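Side-chain contacts in Phospholipase/Carboxylesterase (Dyadobacter fermentans, PDB 4H0C), which probably hydrolyses carboxylic esters, perhaps including palmitoyl thioesters on proteins, as an alpha/beta-hydrolase of the phospholipase/carboxylesterase family: residues Gly96-Ala99 with Glu100-Tyr103; Met68-Val71 with Gln72-Gln75. One frame throughout, in Å; residues are numbered along the deposited sequence.

Contact 1: residues Gly96-Ala99 with Glu100-Tyr103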
loop_
_atom_site.group_PDB
_atom_site.type_symbol
_atom_site.label_atom_id
_atom_site.label_comp_id
_atom_site.label_asym_id
_atom_site.label_seq_id
_atom_site.Cartn_x
_atom_site.Cartn_y
_atom_site.Cartn_z
ATOM N N GLY A 96 -9.318 -18.578 -3.661
ATOM C CA GLY A 96 -8.534 -19.640 -3.014
ATOM C C GLY A 96 -7.075 -19.317 -2.679
ATOM O O GLY A 96 -6.290 -20.228 -2.379
ATOM N N ILE A 97 -6.712 -18.033 -2.725
ATOM C CA ILE A 97 -5.366 -17.594 -2.331
ATOM C C ILE A 97 -5.486 -17.014 -0.933
ATOM O O ILE A 97 -6.156 -15.979 -0.749
ATOM C CB ILE A 97 -4.757 -16.582 -3.334
ATOM C CG1 ILE A 97 -4.598 -17.279 -4.702
ATOM C CG2 ILE A 97 -3.430 -15.997 -2.809
ATOM C CD1 ILE A 97 -4.150 -16.388 -5.843
ATOM N N PRO A 98 -4.849 -17.680 0.055
ATOM C CA PRO A 98 -4.905 -17.252 1.459
ATOM C C PRO A 98 -4.147 -15.948 1.684
ATOM O O PRO A 98 -3.223 -15.628 0.922
ATOM C CB PRO A 98 -4.214 -18.400 2.196
ATOM C CG PRO A 98 -3.247 -18.929 1.207
ATOM C CD PRO A 98 -3.978 -18.859 -0.112
ATOM N N ALA A 99 -4.522 -15.210 2.730
ATOM C CA ALA A 99 -3.918 -13.884 2.986
ATOM C C ALA A 99 -2.400 -13.958 3.137
ATOM O O ALA A 99 -1.692 -13.018 2.760
ATOM C CB ALA A 99 -4.564 -13.241 4.217
ATOM N N GLU A 100 -1.886 -15.079 3.633
ATOM C CA GLU A 100 -0.438 -15.232 3.803
ATOM C C GLU A 100 0.359 -15.326 2.486
ATOM O O GLU A 100 1.600 -15.239 2.505
ATOM C CB GLU A 100 -0.096 -16.400 4.739
ATOM C CG GLU A 100 -0.344 -17.758 4.131
ATOM C CD GLU A 100 0.231 -18.871 4.972
ATOM O OE1 GLU A 100 0.756 -18.594 6.079
ATOM O OE2 GLU A 100 0.164 -20.026 4.518
ATOM N N GLN A 101 -0.362 -15.454 1.363
ATOM C CA GLN A 101 0.217 -15.418 0.023
ATOM C C GLN A 101 -0.230 -14.159 -0.725
ATOM O O GLN A 101 -0.071 -14.084 -1.949
ATOM C CB GLN A 101 -0.183 -16.658 -0.789
ATOM C CG GLN A 101 0.314 -17.984 -0.226
ATOM C CD GLN A 101 1.815 -18.012 -0.002
ATOM O OE1 GLN A 101 2.588 -17.367 -0.717
ATOM N NE2 GLN A 101 2.239 -18.775 0.997
ATOM N N ILE A 102 -0.782 -13.175 0.001
ATOM C CA ILE A 102 -1.214 -11.919 -0.619
ATOM C C ILE A 102 -0.216 -10.842 -0.237
ATOM O O ILE A 102 0.122 -10.676 0.958
ATOM C CB ILE A 102 -2.667 -11.493 -0.242
ATOM C CG1 ILE A 102 -3.688 -12.542 -0.708
ATOM C CG2 ILE A 102 -2.993 -10.134 -0.877
ATOM C CD1 ILE A 102 -5.116 -12.333 -0.189
ATOM N N TYR A 103 0.287 -10.160 -1.263
ATOM C CA TYR A 103 1.267 -9.080 -1.128
ATOM C C TYR A 103 0.606 -7.762 -1.457
ATOM O O TYR A 103 -0.427 -7.740 -2.134
ATOM C CB TYR A 103 2.423 -9.332 -2.094
ATOM C CG TYR A 103 3.216 -10.575 -1.769
ATOM C CD1 TYR A 103 2.675 -11.862 -1.981
ATOM C CD2 TYR A 103 4.490 -10.481 -1.218
ATOM C CE1 TYR A 103 3.408 -13.006 -1.679
ATOM C CE2 TYR A 103 5.228 -11.616 -0.917
ATOM C CZ TYR A 103 4.693 -12.876 -1.148
ATOM O OH TYR A 103 5.452 -13.989 -0.811
#
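Pro-98 O accepts the amide N of Gln-101 at 2.9 Å and Ala-99 O that of Ile-102 at the same length, two successive i to i+3 bonds that wind residues 98-102 into a short 3-10-like turn. Neither amide lies in the plane of the carbonyl it meets; the Ile-102 N-H stands farther out, 65° above that of Ala-99. Over this turn folds the side chain of Ile-102. Its CG1, anti to the carbonyl carbon (chi1 -61°), is turned back beside the backbone N, 3.5 Å from Pro-98 O, and the extended chain carries CD1 to 3.7 Å from Ala-99 CA and 3.8 Å from Ile-97 O. Ile-97 CG2 meets Gln-101 CB at 3.9 Å, the two side chains crossing at about a right angle, and packs more loosely on Ile-102 CG1. On the exposed flank Pro-98 and Gln-101 run side by side in the same direction, CG to CG 4.0 Å apart. Cutting Ile-102 back to an alanine is likely to open a gap over Ala-99 and beside Ile-97, with Ile-92 losing an apolar neighbour. The turn delivers the chain from helix 77-94, closed at Gly-96 by a Schellman motif, into strand 102-107: Ile-97 and Ile-102 both lean on Ile-92 of that helix, while Gln-101 and Tyr-103 bond through their backbones to Ala-24 of strand 23-28 and Ile-102 to Gly-126.

Contact 2: residues Met68-Val71 with Gln72-Gln75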
loop_
_atom_site.group_PDB
_atom_site.type_symbol
_atom_site.label_atom_id
_atom_site.label_comp_id
_atom_site.label_asym_id
_atom_site.label_seq_id
_atom_site.Cartn_x
_atom_site.Cartn_y
_atom_site.Cartn_z
HETATM N N MSE A 68 -1.758 13.685 5.593
HETATM C CA MSE A 68 -1.695 14.248 6.936
HETATM C C MSE A 68 -2.658 15.408 7.248
HETATM O O MSE A 68 -2.532 16.061 8.285
HETATM C CB MSE A 68 -0.262 14.578 7.294
HETATM C CG MSE A 68 0.456 13.253 7.618
HETATM SE SE MSE A 68 2.205 13.547 8.170
HETATM C CE MSE A 68 2.637 14.816 6.799
ATOM N N ALA A 69 -3.613 15.655 6.357
ATOM C CA ALA A 69 -4.736 16.521 6.701
ATOM C C ALA A 69 -5.550 15.894 7.856
ATOM O O ALA A 69 -5.566 14.654 8.017
ATOM C CB ALA A 69 -5.646 16.733 5.495
ATOM N N PRO A 70 -6.248 16.732 8.651
ATOM C CA PRO A 70 -7.242 16.155 9.596
ATOM C C PRO A 70 -8.082 15.135 8.883
ATOM O O PRO A 70 -8.676 15.433 7.843
ATOM C CB PRO A 70 -8.094 17.352 9.995
ATOM C CG PRO A 70 -7.145 18.516 9.860
ATOM C CD PRO A 70 -6.226 18.209 8.700
ATOM N N VAL A 71 -8.120 13.928 9.426
ATOM C CA VAL A 71 -8.615 12.796 8.655
ATOM C C VAL A 71 -10.064 12.989 8.185
ATOM O O VAL A 71 -10.438 12.537 7.079
ATOM C CB VAL A 71 -8.390 11.462 9.377
ATOM C CG1 VAL A 71 -9.280 11.347 10.622
ATOM C CG2 VAL A 71 -8.620 10.312 8.404
ATOM N N GLN A 72 -10.872 13.670 9.000
ATOM C CA GLN A 72 -12.265 13.908 8.597
ATOM C C GLN A 72 -12.382 14.666 7.263
ATOM O O GLN A 72 -13.380 14.509 6.551
ATOM C CB GLN A 72 -13.097 14.547 9.720
ATOM C CG GLN A 72 -13.400 13.584 10.876
ATOM C CD GLN A 72 -13.970 12.225 10.423
ATOM O OE1 GLN A 72 -14.935 12.162 9.643
ATOM N NE2 GLN A 72 -13.378 11.131 10.919
ATOM N N GLN A 73 -11.365 15.460 6.916
ATOM C CA GLN A 73 -11.370 16.210 5.646
ATOM C C GLN A 73 -11.144 15.300 4.451
ATOM O O GLN A 73 -11.448 15.677 3.320
ATOM C CB GLN A 73 -10.364 17.372 5.671
ATOM C CG GLN A 73 -10.785 18.475 6.635
ATOM C CD GLN A 73 -9.693 19.489 6.877
ATOM O OE1 GLN A 73 -8.640 19.450 6.245
ATOM N NE2 GLN A 73 -9.943 20.414 7.813
ATOM N N ASN A 74 -10.644 14.093 4.719
ATOM C CA ASN A 74 -10.411 13.062 3.693
ATOM C C ASN A 74 -11.479 12.002 3.664
ATOM O O ASN A 74 -11.356 11.009 2.936
ATOM C CB ASN A 74 -9.030 12.409 3.855
ATOM C CG ASN A 74 -7.939 13.205 3.141
ATOM O OD1 ASN A 74 -8.155 13.690 2.020
ATOM N ND2 ASN A 74 -6.763 13.324 3.765
ATOM N N GLN A 75 -12.525 12.224 4.459
ATOM C CA GLN A 75 -13.653 11.294 4.570
ATOM C C GLN A 75 -14.869 11.906 3.888
ATOM O O GLN A 75 -15.055 13.127 3.961
ATOM C CB GLN A 75 -13.951 11.013 6.044
ATOM C CG GLN A 75 -12.882 10.184 6.742
ATOM C CD GLN A 75 -12.807 8.747 6.241
ATOM O OE1 GLN A 75 -13.392 8.389 5.208
ATOM N NE2 GLN A 75 -12.078 7.911 6.972
HETATM O O HOH W 1 -5.767 12.490 6.516
#
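Pro-70 O receives the amide N of Gln-73 at 2.8 Å and Val-71 O that of Asn-74, consecutive i to i+3 bonds that coil residues 70-74 into a short 3-10 segment. Both are somewhat bent, with N-H...O angles of 150° and 146°, and in each the donor sits above the carbonyl plane. The side chain of Gln-73 runs alongside the proline at the start of the turn. With CG anti to the carbonyl carbon (chi1 -69°) and the chain extended beyond it, the carboxamide is laid beside the Pro-70 ring, both side chains pointing the same way: OE1 comes to 3.7 Å from Pro-70 CD, while NE2 is 4.0 Å from Pro-70 CG. This is van der Waals contact between an amide and ring methylenes. Asn-74 reaches back to Ala-69, the residue before the proline, its ND2 lying 4.0 Å from Ala-69 CB. A water joins the two residues, donating to Ala-69 O at 2.6 Å and accepting from Asn-74 ND2 at 3.0 Å. The same ND2 also bonds to Ser-66 O, and Asn-74 OD1 takes the backbone N of Tyr-65, so both ends of this buried carboxamide are engaged and its flip state is fixed. Gln-75 CG passes 3.4 Å from Val-71 O, and beyond it OE1 accepts the amide N of Asp-79 near the start of helix 77-94. The contact therefore relies on polar links more than on apolar burial: backbone bonds shape the turn, and Asn-74 ties it directly to Tyr-65 and Ser-66 earlier in the same loop, and through water to Ala-69, whereas the amide of Gln-73 merely rests against a proline at the surface.

How the contacts relate
Contacts 1 and 2 lie on opposite sides of the chain's centre, their own centres about 31 Å apart and their nearest atoms about 22 Å from each other. They come in series along the chain and bracket helix 77-94: residues 68-75 lead into it, residues 96-103 lead out of it. Each uses a short 3-10-type turn, but contact 1 places two buried isoleucines against helix 77-94 whereas contact 2 is a more polar surface turn. The strand that contact 1 starts, 102-107, runs toward Ser-108, the probable nucleophile of a Ser-His-Asp triad with His-194 and Asp-162. The Gln-101 side chain is about 7 Å from the sodium ion, which Ile-208 and Lys-210 bind.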